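Local atomic coordinates of kcn28 (PDB entry 6J31), a protein that has the two-domain GT-B fold, with a C-terminal domain of the erythromycin biosynthesis protein CIII-like family. Residues Ala8-Pro13 with Val108-Ala113; Ile125-Thr130 with Leu186-Arg191; Pro129-Pro134 with Phe192-Ala197; Thr206-Cys211 with Met384-Leu389. All coordinates share one frame; numbering follows the deposited sequence.

Contact 1: residues Ala8-Pro13 with Val108-Ala113; sequences AMVSVP and VLAYPA. With BG9 ((2E,2'E)-3,3'-(1,2-phenylene)di(prop-2-enoic acid)), chain I.
The backbones of Ala8-Pro13 and Val108-Ala113 approach most closely at Ser11 and Ala110, whose CA atoms lie 5.2 Å apart, and no hydrogen bond joins the two segments. The place is the C-terminal ends of two neighbouring inner strands of the parallel sheet in the N-terminal Rossmann-like domain of the GT-B fold: strand 6-10 runs out into a loop, and beside it the turn after strand 103-107 leads into helix 112-120. That turn is tied by Ala113 N to Ala110 O at 3.0 Å, and both alanine methyls face the end of strand 6-10. Val10 straddles them. Its CG1, anti to the backbone N (chi1 -171°), meets Ala110 CB at 3.7 Å, while its CG2 rests on Ala113 CB at 3.8 Å. Ala110 CB also sits 3.4 Å from Val10 O, so the methyl packs against main chain as well as side chain. Further along, Val12 and Leu109 cross at about a right angle, Val12 CG1 lying 3.7 Å from Leu109 CB. All these groups are buried, and the contact is made mainly by aliphatic groups. The polar end of Ser11 turns elsewhere, its OG bonding to His17 O. Leu109 links this packing to the ligand pocket: its CD1 touches both Val12 and the bound (2E,2'E)-3,3'-(1,2-phenylene)di(prop-2-enoic acid), and its CD2 approaches ligand atom C7 at 3.9 Å, as close as Val108 CG1 comes to C1.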
loop_
_atom_site.group_PDB
_atom_site.type_symbol
_atom_site.label_atom_id
_atom_site.label_comp_id
_atom_site.label_asym_id
_atom_site.label_seq_id
_atom_site.Cartn_x
_atom_site.Cartn_y
_atom_site.Cartn_z
ATOM N N ALA A 8 6.205 4.174 -19.835
ATOM C CA ALA A 8 5.828 2.792 -19.566
ATOM C C ALA A 8 5.761 2.566 -18.063
ATOM O O ALA A 8 6.775 2.685 -17.366
ATOM C CB ALA A 8 6.810 1.809 -20.203
ATOM N N MET A 9 4.575 2.222 -17.579
ATOM C CA MET A 9 4.344 1.856 -16.192
ATOM C C MET A 9 4.295 0.337 -16.089
ATOM O O MET A 9 3.735 -0.334 -16.963
ATOM C CB MET A 9 3.037 2.473 -15.687
ATOM C CG MET A 9 2.617 2.046 -14.289
ATOM S SD MET A 9 3.763 2.554 -13.000
ATOM C CE MET A 9 3.018 1.785 -11.564
ATOM N N VAL A 10 4.936 -0.209 -15.056
ATOM C CA VAL A 10 4.944 -1.646 -14.800
ATOM C C VAL A 10 4.589 -1.872 -13.337
ATOM O O VAL A 10 5.147 -1.218 -12.450
ATOM C CB VAL A 10 6.310 -2.290 -15.124
ATOM C CG1 VAL A 10 6.213 -3.811 -15.059
ATOM C CG2 VAL A 10 6.830 -1.835 -16.488
ATOM N N SER A 11 3.668 -2.793 -13.083
ATOM C CA SER A 11 3.318 -3.145 -11.716
ATOM C C SER A 11 2.945 -4.620 -11.676
ATOM O O SER A 11 3.175 -5.365 -12.631
ATOM C CB SER A 11 2.195 -2.263 -11.161
ATOM O OG SER A 11 2.064 -2.470 -9.763
ATOM N N VAL A 12 2.389 -5.036 -10.543
ATOM C CA VAL A 12 2.048 -6.433 -10.294
ATOM C C VAL A 12 0.579 -6.495 -9.901
ATOM O O VAL A 12 -0.008 -5.486 -9.475
ATOM C CB VAL A 12 2.948 -7.042 -9.195
ATOM C CG1 VAL A 12 4.416 -6.897 -9.575
ATOM C CG2 VAL A 12 2.665 -6.376 -7.858
ATOM N N PRO A 13 -0.050 -7.670 -10.019
ATOM C CA PRO A 13 -1.481 -7.774 -9.693
ATOM C C PRO A 13 -1.803 -7.764 -8.203
ATOM O O PRO A 13 -2.987 -7.653 -7.858
ATOM C CB PRO A 13 -1.879 -9.114 -10.330
ATOM C CG PRO A 13 -0.624 -9.913 -10.308
ATOM C CD PRO A 13 0.472 -8.929 -10.588
ATOM N N VAL A 108 7.405 -1.262 -6.725
ATOM C CA VAL A 108 8.522 -1.862 -5.992
ATOM C C VAL A 108 8.737 -3.312 -6.409
ATOM O O VAL A 108 9.877 -3.779 -6.519
ATOM C CB VAL A 108 8.284 -1.762 -4.472
ATOM C CG1 VAL A 108 9.491 -2.285 -3.696
ATOM C CG2 VAL A 108 7.990 -0.348 -4.073
ATOM N N LEU A 109 7.652 -4.046 -6.649
ATOM C CA LEU A 109 7.748 -5.452 -7.021
ATOM C C LEU A 109 7.950 -5.654 -8.516
ATOM O O LEU A 109 8.096 -6.797 -8.958
ATOM C CB LEU A 109 6.491 -6.206 -6.559
ATOM C CG LEU A 109 6.226 -6.254 -5.048
ATOM C CD1 LEU A 109 5.003 -7.092 -4.725
ATOM C CD2 LEU A 109 7.427 -6.794 -4.308
ATOM N N ALA A 110 8.004 -4.576 -9.296
ATOM C CA ALA A 110 8.221 -4.649 -10.734
ATOM C C ALA A 110 9.630 -4.204 -11.111
ATOM O O ALA A 110 9.861 -3.689 -12.210
ATOM C CB ALA A 110 7.176 -3.818 -11.475
ATOM N N TYR A 111 10.587 -4.435 -10.217
ATOM C CA TYR A 111 11.983 -4.066 -10.419
ATOM C C TYR A 111 12.646 -4.731 -11.629
ATOM O O TYR A 111 13.674 -4.216 -12.084
ATOM C CB TYR A 111 12.797 -4.363 -9.151
ATOM C CG TYR A 111 12.700 -5.792 -8.684
ATOM C CD1 TYR A 111 13.602 -6.754 -9.128
ATOM C CD2 TYR A 111 11.697 -6.185 -7.807
ATOM C CE1 TYR A 111 13.508 -8.074 -8.702
ATOM C CE2 TYR A 111 11.594 -7.495 -7.381
ATOM C CZ TYR A 111 12.498 -8.434 -7.831
ATOM O OH TYR A 111 12.376 -9.732 -7.400
ATOM N N PRO A 112 12.151 -5.849 -12.188
ATOM C CA PRO A 112 12.717 -6.293 -13.474
ATOM C C PRO A 112 12.632 -5.233 -14.557
ATOM O O PRO A 112 13.456 -5.242 -15.479
ATOM C CB PRO A 112 11.879 -7.531 -13.825
ATOM C CG PRO A 112 11.547 -8.103 -12.512
ATOM C CD PRO A 112 11.276 -6.905 -11.627
ATOM N N ALA A 113 11.681 -4.302 -14.458
ATOM C CA ALA A 113 11.645 -3.192 -15.401
ATOM C C ALA A 113 12.900 -2.336 -15.301
ATOM O O ALA A 113 13.368 -1.807 -16.315
ATOM C CB ALA A 113 10.394 -2.344 -15.170
HETATM C C1 BG9 I . 8.131 -2.931 -0.129
HETATM C C2 BG9 I . 8.578 -4.184 0.293
HETATM C C3 BG9 I . 7.795 -5.317 0.075
HETATM C C4 BG9 I . 6.563 -5.200 -0.585
HETATM C C5 BG9 I . 6.120 -3.947 -1.008
HETATM C C6 BG9 I . 6.902 -2.814 -0.781
HETATM C C7 BG9 I . 5.679 -6.438 -0.851
HETATM C C8 BG9 I . 4.720 -6.798 0.007
HETATM C C9 BG9 I . 3.852 -8.036 -0.290
HETATM C C10 BG9 I . 8.325 -6.683 0.552
HETATM C C11 BG9 I . 9.258 -6.706 1.509
HETATM C C12 BG9 I . 9.821 -8.052 2.001
HETATM O O2 BG9 I . 10.996 -8.200 2.066
HETATM O O3 BG9 I . 4.478 -9.173 0.257
#

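Contact 2: residues Ile125-Thr130 with Leu186-Arg191; sequences IQISPT and LVLVPR
Three main-chain hydrogen bonds stitch Ile125-Thr130 to Leu186-Arg191 as parallel neighbours, the touching parts running 13° apart. Leu186 N donates to Gln126 O at 2.7 Å, and Leu186 O in turn accepts from Ser128 N; the ladder continues with Leu188 N to Ser128 O at 2.9 Å. Leu186 thus uses both its N-H and its carbonyl on the same neighbour, bracketing Ile127. A side-chain bond follows at the strand end: Ser128 OG, anti to its own backbone nitrogen (chi1 175°), donates to Thr130 O at 2.6 Å, spanning Pro129.

Apolar side-chain contacts gather on the face carrying Ile127 and Leu186. These two side chains lie side by side and point the same way, their CD1 atoms 3.8 Å apart. Leu186 CG also touches Ile125 CG2, and Leu188 CD1 slants across Ile127 CG2 at 3.9 Å. Helix 382-391 covers Leu186 here through Ala386, Leu389 and Ile390. On the face of Ser128 and Val187, Val187 CG1 packs against a main-chain oxygen, Thr130 O, at 3.6 Å. Beyond the paired strands, Val189 CG1 rests on Thr130 CA at 3.7 Å.

Thr130 OG1 bonds to Asp326 OD2, and its side chain touches the bound ligand. Adjacent parallel strands whose C-terminal ends open into loops lining a pocket are characteristic of Rossmann-like sheets, here that of the N-terminal GT-B domain.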
loop_
_atom_site.group_PDB
_atom_site.type_symbol
_atom_site.label_atom_id
_atom_site.label_comp_id
_atom_site.label_asym_id
_atom_site.label_seq_id
_atom_site.Cartn_x
_atom_site.Cartn_y
_atom_site.Cartn_z
ATOM N N ILE A 125 12.121 5.118 -12.864
ATOM C CA ILE A 125 11.660 5.724 -11.617
ATOM C C ILE A 125 10.821 4.702 -10.866
ATOM O O ILE A 125 9.822 4.207 -11.399
ATOM C CB ILE A 125 10.840 7.004 -11.854
ATOM C CG1 ILE A 125 11.622 8.005 -12.700
ATOM C CG2 ILE A 125 10.417 7.615 -10.520
ATOM C CD1 ILE A 125 10.778 9.139 -13.205
ATOM N N GLN A 126 11.200 4.410 -9.628
ATOM C CA GLN A 126 10.402 3.522 -8.798
ATOM C C GLN A 126 9.182 4.257 -8.254
ATOM O O GLN A 126 9.261 5.434 -7.886
ATOM C CB GLN A 126 11.236 2.979 -7.642
ATOM C CG GLN A 126 10.489 2.027 -6.728
ATOM C CD GLN A 126 11.140 1.920 -5.363
ATOM O OE1 GLN A 126 11.138 2.880 -4.589
ATOM N NE2 GLN A 126 11.727 0.766 -5.071
ATOM N N ILE A 127 8.048 3.563 -8.225
ATOM C CA ILE A 127 6.821 4.057 -7.610
ATOM C C ILE A 127 6.556 3.176 -6.396
ATOM O O ILE A 127 6.147 2.018 -6.539
ATOM C CB ILE A 127 5.636 4.031 -8.586
ATOM C CG1 ILE A 127 6.029 4.653 -9.928
ATOM C CG2 ILE A 127 4.437 4.774 -7.999
ATOM C CD1 ILE A 127 6.227 6.158 -9.882
ATOM N N SER A 128 6.799 3.709 -5.197
ATOM C CA SER A 128 6.672 2.923 -3.973
ATOM C C SER A 128 5.328 3.187 -3.318
ATOM O O SER A 128 5.047 4.338 -2.949
ATOM C CB SER A 128 7.797 3.253 -3.003
ATOM O OG SER A 128 7.595 2.576 -1.775
ATOM N N PRO A 129 4.477 2.170 -3.137
ATOM C CA PRO A 129 3.164 2.406 -2.519
ATOM C C PRO A 129 3.189 2.523 -1.005
ATOM O O PRO A 129 2.167 2.899 -0.414
ATOM C CB PRO A 129 2.364 1.171 -2.949
ATOM C CG PRO A 129 3.398 0.095 -3.022
ATOM C CD PRO A 129 4.639 0.770 -3.567
ATOM N N THR A 130 4.310 2.231 -0.359
ATOM C CA THR A 130 4.425 2.351 1.086
ATOM C C THR A 130 5.818 2.888 1.394
ATOM O O THR A 130 6.580 3.248 0.492
ATOM C CB THR A 130 4.133 1.013 1.780
ATOM O OG1 THR A 130 4.050 1.219 3.195
ATOM C CG2 THR A 130 5.229 -0.001 1.487
ATOM N N LEU A 186 9.608 7.652 -6.330
ATOM C CA LEU A 186 8.490 8.448 -5.845
ATOM C C LEU A 186 7.821 7.631 -4.750
ATOM O O LEU A 186 7.237 6.578 -5.024
ATOM C CB LEU A 186 7.512 8.782 -6.970
ATOM C CG LEU A 186 8.062 9.628 -8.119
ATOM C CD1 LEU A 186 6.990 9.860 -9.164
ATOM C CD2 LEU A 186 8.604 10.945 -7.602
ATOM N N VAL A 187 7.943 8.093 -3.510
ATOM C CA VAL A 187 7.391 7.389 -2.359
ATOM C C VAL A 187 6.012 7.979 -2.099
ATOM O O VAL A 187 5.886 9.140 -1.701
ATOM C CB VAL A 187 8.301 7.513 -1.132
ATOM C CG1 VAL A 187 7.841 6.575 -0.026
ATOM C CG2 VAL A 187 9.745 7.229 -1.513
ATOM N N LEU A 188 4.975 7.173 -2.297
ATOM C CA LEU A 188 3.601 7.665 -2.272
ATOM C C LEU A 188 3.043 7.722 -0.857
ATOM O O LEU A 188 1.886 7.371 -0.622
ATOM C CB LEU A 188 2.750 6.769 -3.164
ATOM C CG LEU A 188 3.053 6.879 -4.665
ATOM C CD1 LEU A 188 1.891 6.385 -5.523
ATOM C CD2 LEU A 188 3.458 8.299 -5.048
ATOM N N VAL A 189 3.860 8.132 0.109
ATOM C CA VAL A 189 3.421 8.346 1.487
ATOM C C VAL A 189 4.001 9.669 1.966
ATOM O O VAL A 189 5.011 10.148 1.430
ATOM C CB VAL A 189 3.854 7.183 2.418
ATOM C CG1 VAL A 189 3.476 5.830 1.834
ATOM C CG2 VAL A 189 5.343 7.236 2.683
ATOM N N PRO A 190 3.362 10.310 2.944
ATOM C CA PRO A 190 3.964 11.504 3.551
ATOM C C PRO A 190 5.168 11.126 4.399
ATOM O O PRO A 190 5.307 9.986 4.846
ATOM C CB PRO A 190 2.837 12.077 4.414
ATOM C CG PRO A 190 1.950 10.909 4.699
ATOM C CD PRO A 190 2.027 10.021 3.493
ATOM N N ARG A 191 6.042 12.108 4.631
ATOM C CA ARG A 191 7.253 11.828 5.397
ATOM C C ARG A 191 6.926 11.381 6.818
ATOM O O ARG A 191 7.676 10.594 7.404
ATOM C CB ARG A 191 8.191 13.045 5.398
ATOM C CG ARG A 191 7.871 14.121 6.436
ATOM C CD ARG A 191 8.895 15.277 6.482
ATOM N NE ARG A 191 9.261 15.798 5.165
ATOM C CZ ARG A 191 10.353 15.448 4.493
ATOM N NH1 ARG A 191 11.206 14.568 5.009
ATOM N NH2 ARG A 191 10.592 15.975 3.300
#

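Contact 3: residues Pro129-Pro134 with Phe192-Ala197; sequences PTWVMP and FLQPDA
Two loops that continue from neighbouring parallel strands of the N-terminal Rossmann-like domain meet here, beside the cleft between the domains of the GT-B fold. Gln194 joins them with its side-chain amide, which pairs with both main-chain polar atoms of Val132. Its OE1 accepts from Val132 N at 2.8 Å, the donor lying in the carbonyl plane on a lone pair. Its NE2 gives one hydrogen to Val132 O at 2.6 Å and another to Pro195 O at 3.0 Å; both acceptors lie close to the plane of the amide, and the N-H...O angle to Pro195 O is 168°. Three bonds therefore fix the rotation of the buried amide. A bend at chi2 (75°) curls the glutamine chain so that one group can serve Val132 and the following residue of its own loop.

Trp131 provides the apolar half. Pro195 lies over one face of the indole, its CD 3.6 Å from the centroid of the five-membered ring, making a CH-pi contact 24° off the ring normal; the two side chains cross at about a right angle. The indole NE1 is bonded to Asn330 OD1, and Ala329 of the same helix, 327-336, touches both Trp131 and Pro195, so this pair also touches the C-terminal domain. Around the amide oxygen the fit is close: besides its bond to Val132 N, Gln194 OE1 has Trp131 CB at 3.2 Å and Val132 CG2 at 3.4 Å.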
loop_
_atom_site.group_PDB
_atom_site.type_symbol
_atom_site.label_atom_id
_atom_site.label_comp_id
_atom_site.label_asym_id
_atom_site.label_seq_id
_atom_site.Cartn_x
_atom_site.Cartn_y
_atom_site.Cartn_z
ATOM N N PRO A 129 4.477 2.170 -3.137
ATOM C CA PRO A 129 3.164 2.406 -2.519
ATOM C C PRO A 129 3.189 2.523 -1.005
ATOM O O PRO A 129 2.167 2.899 -0.414
ATOM C CB PRO A 129 2.364 1.171 -2.949
ATOM C CG PRO A 129 3.398 0.095 -3.022
ATOM C CD PRO A 129 4.639 0.770 -3.567
ATOM N N THR A 130 4.310 2.231 -0.359
ATOM C CA THR A 130 4.425 2.351 1.086
ATOM C C THR A 130 5.818 2.888 1.394
ATOM O O THR A 130 6.580 3.248 0.492
ATOM C CB THR A 130 4.133 1.013 1.780
ATOM O OG1 THR A 130 4.050 1.219 3.195
ATOM C CG2 THR A 130 5.229 -0.001 1.487
ATOM N N TRP A 131 6.157 2.954 2.676
ATOM C CA TRP A 131 7.445 3.514 3.053
ATOM C C TRP A 131 8.590 2.636 2.560
ATOM O O TRP A 131 8.436 1.431 2.342
ATOM C CB TRP A 131 7.534 3.707 4.568
ATOM C CG TRP A 131 7.079 2.555 5.426
ATOM C CD1 TRP A 131 5.831 2.372 5.950
ATOM C CD2 TRP A 131 7.873 1.452 5.894
ATOM N NE1 TRP A 131 5.794 1.223 6.702
ATOM C CE2 TRP A 131 7.032 0.639 6.685
ATOM C CE3 TRP A 131 9.208 1.070 5.716
ATOM C CZ2 TRP A 131 7.482 -0.532 7.295
ATOM C CZ3 TRP A 131 9.654 -0.096 6.325
ATOM C CH2 TRP A 131 8.792 -0.881 7.104
ATOM N N VAL A 132 9.740 3.264 2.351
ATOM C CA VAL A 132 10.903 2.594 1.810
ATOM C C VAL A 132 11.852 2.228 2.945
ATOM O O VAL A 132 11.707 2.677 4.079
ATOM C CB VAL A 132 11.617 3.463 0.747
ATOM C CG1 VAL A 132 10.681 3.758 -0.418
ATOM C CG2 VAL A 132 12.130 4.754 1.378
ATOM N N MET A 133 12.848 1.400 2.635
ATOM C CA MET A 133 13.827 0.958 3.622
ATOM C C MET A 133 15.139 1.669 3.342
ATOM O O MET A 133 15.861 1.290 2.406
ATOM C CB MET A 133 14.022 -0.556 3.563
ATOM C CG MET A 133 13.830 -1.135 2.180
ATOM S SD MET A 133 12.476 -2.316 2.171
ATOM C CE MET A 133 12.183 -2.422 3.920
ATOM N N PRO A 134 15.502 2.689 4.112
ATOM C CA PRO A 134 16.736 3.418 3.814
ATOM C C PRO A 134 17.963 2.559 4.059
ATOM O O PRO A 134 17.923 1.531 4.740
ATOM C CB PRO A 134 16.689 4.606 4.781
ATOM C CG PRO A 134 15.846 4.127 5.920
ATOM C CD PRO A 134 14.824 3.202 5.315
ATOM N N PHE A 192 5.804 11.839 7.382
ATOM C CA PHE A 192 5.472 11.435 8.745
ATOM C C PHE A 192 4.968 9.996 8.838
ATOM O O PHE A 192 4.747 9.516 9.956
ATOM C CB PHE A 192 4.460 12.403 9.378
ATOM C CG PHE A 192 3.125 12.475 8.681
ATOM C CD1 PHE A 192 2.187 11.463 8.830
ATOM C CD2 PHE A 192 2.788 13.580 7.920
ATOM C CE1 PHE A 192 0.956 11.537 8.201
ATOM C CE2 PHE A 192 1.556 13.661 7.290
ATOM C CZ PHE A 192 0.640 12.639 7.430
ATOM N N LEU A 193 4.764 9.310 7.710
ATOM C CA LEU A 193 4.456 7.883 7.698
ATOM C C LEU A 193 5.646 7.032 7.273
ATOM O O LEU A 193 5.497 5.818 7.106
ATOM C CB LEU A 193 3.265 7.595 6.776
ATOM C CG LEU A 193 1.898 8.098 7.240
ATOM C CD1 LEU A 193 0.773 7.611 6.323
ATOM C CD2 LEU A 193 1.642 7.688 8.690
ATOM N N GLN A 194 6.829 7.638 7.133
ATOM C CA GLN A 194 8.037 6.919 6.761
ATOM C C GLN A 194 8.891 6.709 7.996
ATOM O O GLN A 194 9.376 7.693 8.574
ATOM C CB GLN A 194 8.825 7.691 5.706
ATOM C CG GLN A 194 10.262 7.197 5.504
ATOM C CD GLN A 194 10.332 5.891 4.724
ATOM O OE1 GLN A 194 9.805 5.789 3.617
ATOM N NE2 GLN A 194 10.993 4.895 5.291
ATOM N N PRO A 195 9.097 5.476 8.445
ATOM C CA PRO A 195 9.996 5.257 9.580
ATOM C C PRO A 195 11.417 5.658 9.211
ATOM O O PRO A 195 11.866 5.444 8.083
ATOM C CB PRO A 195 9.881 3.749 9.848
ATOM C CG PRO A 195 8.637 3.310 9.139
ATOM C CD PRO A 195 8.457 4.237 7.983
ATOM N N ASP A 196 12.108 6.270 10.171
ATOM C CA ASP A 196 13.492 6.715 10.005
ATOM C C ASP A 196 13.662 7.572 8.753
ATOM O O ASP A 196 14.572 7.370 7.948
ATOM C CB ASP A 196 14.449 5.520 9.976
ATOM C CG ASP A 196 14.450 4.740 11.273
ATOM O OD1 ASP A 196 14.583 5.363 12.345
ATOM O OD2 ASP A 196 14.316 3.502 11.219
ATOM N N ALA A 197 12.789 8.572 8.611
ATOM C CA ALA A 197 12.888 9.473 7.471
ATOM C C ALA A 197 14.223 10.206 7.441
ATOM O O ALA A 197 14.602 10.738 6.392
ATOM C CB ALA A 197 11.727 10.469 7.488
#

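Contact 4: residues Thr206-Cys211 with Met384-Leu389; sequences TFIGPC and MRAADL
Apolar packing forms the centre of the contact between Thr206-Cys211 and Met384-Leu389. Ile208 reaches the helix with two of its carbons: CG2, anti to the backbone nitrogen, meets Ala386 CB at 3.9 Å, and CD1 lies over the backbone of Ala386, with Leu389 CD1 4.2 Å away. Cys211 SG approaches Ala386 CB from the neighbouring part of the loop, also at 4.2 Å. The small side chain of Ala386 is consistent with the close approach of loop and helix. One turn further along, Leu389 and Thr206 reach toward each other tip to tip, Leu389 CD1 touching Thr206 CG2 at 3.8 Å. Leu186, on the adjacent strand, touches Ile208, Ala386 and Leu389 and extends this apolar patch inward.

The charged side chain takes part through a flat face. Arg385 is fully extended, its CG anti to the backbone nitrogen (chi1 -172°), which carries the guanidinium out over the strand. Thr206 CG2 sits over the centre of one face, 3.8 Å from Arg385 CZ.

Polar contact is made through water. A single molecule donates to Phe207 O at 2.9 Å and accepts from Arg385 NH1 at 3.2 Å, bridging the strand's main chain to the arginine; NH1 also has a weak hydrogen bond to His380 O.

Strand 205-207 is the last strand of the N-terminal sheet, whereas helix 382-391 is the last helix of the chain. The return of a C-terminal helix to pack on the N-terminal domain is a familiar feature of GT-B proteins.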
loop_
_atom_site.group_PDB
_atom_site.type_symbol
_atom_site.label_atom_id
_atom_site.label_comp_id
_atom_site.label_asym_id
_atom_site.label_seq_id
_atom_site.Cartn_x
_atom_site.Cartn_y
_atom_site.Cartn_z
ATOM N N THR A 206 11.730 10.737 -3.192
ATOM C CA THR A 206 10.876 11.906 -3.011
ATOM C C THR A 206 9.586 11.480 -2.329
ATOM O O THR A 206 8.871 10.612 -2.837
ATOM C CB THR A 206 10.567 12.591 -4.342
ATOM O OG1 THR A 206 11.776 13.091 -4.921
ATOM C CG2 THR A 206 9.604 13.753 -4.128
ATOM N N PHE A 207 9.281 12.101 -1.192
ATOM C CA PHE A 207 8.035 11.826 -0.483
ATOM C C PHE A 207 6.918 12.616 -1.150
ATOM O O PHE A 207 6.890 13.850 -1.084
ATOM C CB PHE A 207 8.166 12.169 0.997
ATOM C CG PHE A 207 9.143 11.292 1.728
ATOM C CD1 PHE A 207 8.869 9.948 1.921
ATOM C CD2 PHE A 207 10.330 11.808 2.223
ATOM C CE1 PHE A 207 9.761 9.134 2.585
ATOM C CE2 PHE A 207 11.228 10.999 2.894
ATOM C CZ PHE A 207 10.943 9.660 3.078
ATOM N N ILE A 208 6.008 11.906 -1.808
ATOM C CA ILE A 208 4.981 12.539 -2.626
ATOM C C ILE A 208 3.680 12.651 -1.843
ATOM O O ILE A 208 2.894 13.583 -2.049
ATOM C CB ILE A 208 4.786 11.755 -3.939
ATOM C CG1 ILE A 208 6.033 11.883 -4.811
ATOM C CG2 ILE A 208 3.559 12.234 -4.705
ATOM C CD1 ILE A 208 6.217 13.262 -5.409
ATOM N N GLY A 209 3.454 11.720 -0.926
ATOM C CA GLY A 209 2.146 11.554 -0.348
ATOM C C GLY A 209 1.253 10.831 -1.334
ATOM O O GLY A 209 1.688 10.437 -2.421
ATOM N N PRO A 210 -0.013 10.642 -0.978
ATOM C CA PRO A 210 -0.932 9.931 -1.869
ATOM C C PRO A 210 -1.199 10.711 -3.143
ATOM O O PRO A 210 -1.174 11.944 -3.167
ATOM C CB PRO A 210 -2.206 9.795 -1.031
ATOM C CG PRO A 210 -2.138 10.944 -0.087
ATOM C CD PRO A 210 -0.682 11.094 0.248
ATOM N N CYS A 211 -1.450 9.970 -4.213
ATOM C CA CYS A 211 -1.802 10.565 -5.494
ATOM C C CYS A 211 -3.314 10.447 -5.642
ATOM O O CYS A 211 -3.845 9.373 -5.931
ATOM C CB CYS A 211 -1.036 9.888 -6.624
ATOM S SG CYS A 211 0.734 10.291 -6.575
ATOM N N MET A 384 0.209 16.062 -8.885
ATOM C CA MET A 384 0.800 17.036 -9.794
ATOM C C MET A 384 2.313 17.088 -9.641
ATOM O O MET A 384 3.038 17.190 -10.638
ATOM C CB MET A 384 0.184 18.416 -9.563
ATOM C CG MET A 384 -1.324 18.443 -9.771
ATOM S SD MET A 384 -1.835 17.992 -11.442
ATOM C CE MET A 384 -3.557 17.588 -11.153
ATOM N N ARG A 385 2.817 17.014 -8.406
ATOM C CA ARG A 385 4.266 17.018 -8.231
ATOM C C ARG A 385 4.890 15.746 -8.795
ATOM O O ARG A 385 5.951 15.798 -9.427
ATOM C CB ARG A 385 4.635 17.195 -6.760
ATOM C CG ARG A 385 6.129 17.395 -6.561
ATOM C CD ARG A 385 6.545 17.347 -5.107
ATOM N NE ARG A 385 7.987 17.525 -4.984
ATOM C CZ ARG A 385 8.668 17.398 -3.849
ATOM N NH1 ARG A 385 8.038 17.101 -2.719
ATOM N NH2 ARG A 385 9.982 17.571 -3.843
ATOM N N ALA A 386 4.240 14.597 -8.584
ATOM C CA ALA A 386 4.764 13.342 -9.113
ATOM C C ALA A 386 4.811 13.363 -10.636
ATOM O O ALA A 386 5.811 12.955 -11.240
ATOM C CB ALA A 386 3.918 12.172 -8.617
ATOM N N ALA A 387 3.749 13.861 -11.272
ATOM C CA ALA A 387 3.744 13.958 -12.726
ATOM C C ALA A 387 4.817 14.925 -13.219
ATOM O O ALA A 387 5.487 14.659 -14.223
ATOM C CB ALA A 387 2.361 14.384 -13.218
ATOM N N ASP A 388 5.000 16.052 -12.523
ATOM C CA ASP A 388 6.033 17.005 -12.927
ATOM C C ASP A 388 7.424 16.386 -12.842
ATOM O O ASP A 388 8.266 16.613 -13.719
ATOM C CB ASP A 388 5.959 18.269 -12.075
ATOM C CG ASP A 388 4.696 19.073 -12.328
ATOM O OD1 ASP A 388 3.979 18.778 -13.311
ATOM O OD2 ASP A 388 4.423 20.004 -11.541
ATOM N N LEU A 389 7.686 15.604 -11.790
ATOM C CA LEU A 389 8.995 14.971 -11.653
ATOM C C LEU A 389 9.238 13.943 -12.753
ATOM O O LEU A 389 10.361 13.818 -13.256
ATOM C CB LEU A 389 9.126 14.327 -10.274
ATOM C CG LEU A 389 9.299 15.321 -9.127
ATOM C CD1 LEU A 389 9.428 14.591 -7.799
ATOM C CD2 LEU A 389 10.507 16.207 -9.389
HETATM O O HOH W 1 8.784 15.684 0.101
#

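Overall arrangement
All four contacts involve the N-terminal Rossmann-like domain. Contacts 1, 2 and 4 reach its parallel sheet, where strands 6-10, 103-107, 124-128, 185-187 and 205-207 lie in that order. Contact 1 closes along the chain before contact 2 opens, their centres 13 Å apart, with Val108 packing on Ser128 and Pro129. Contacts 2 and 3 share Pro129 and Thr130, and contact 3 joins the loops that follow these strands, 8 Å away between centres. Contact 4, also 8 Å from contact 2, adds the edge strand and the C-terminal helix. Contact 1 holds pocket residues Val108 and Leu109, and contacts 2 and 3 share a third, Thr130, whereas contact 4 fastens the end of the chain to the N-terminal domain.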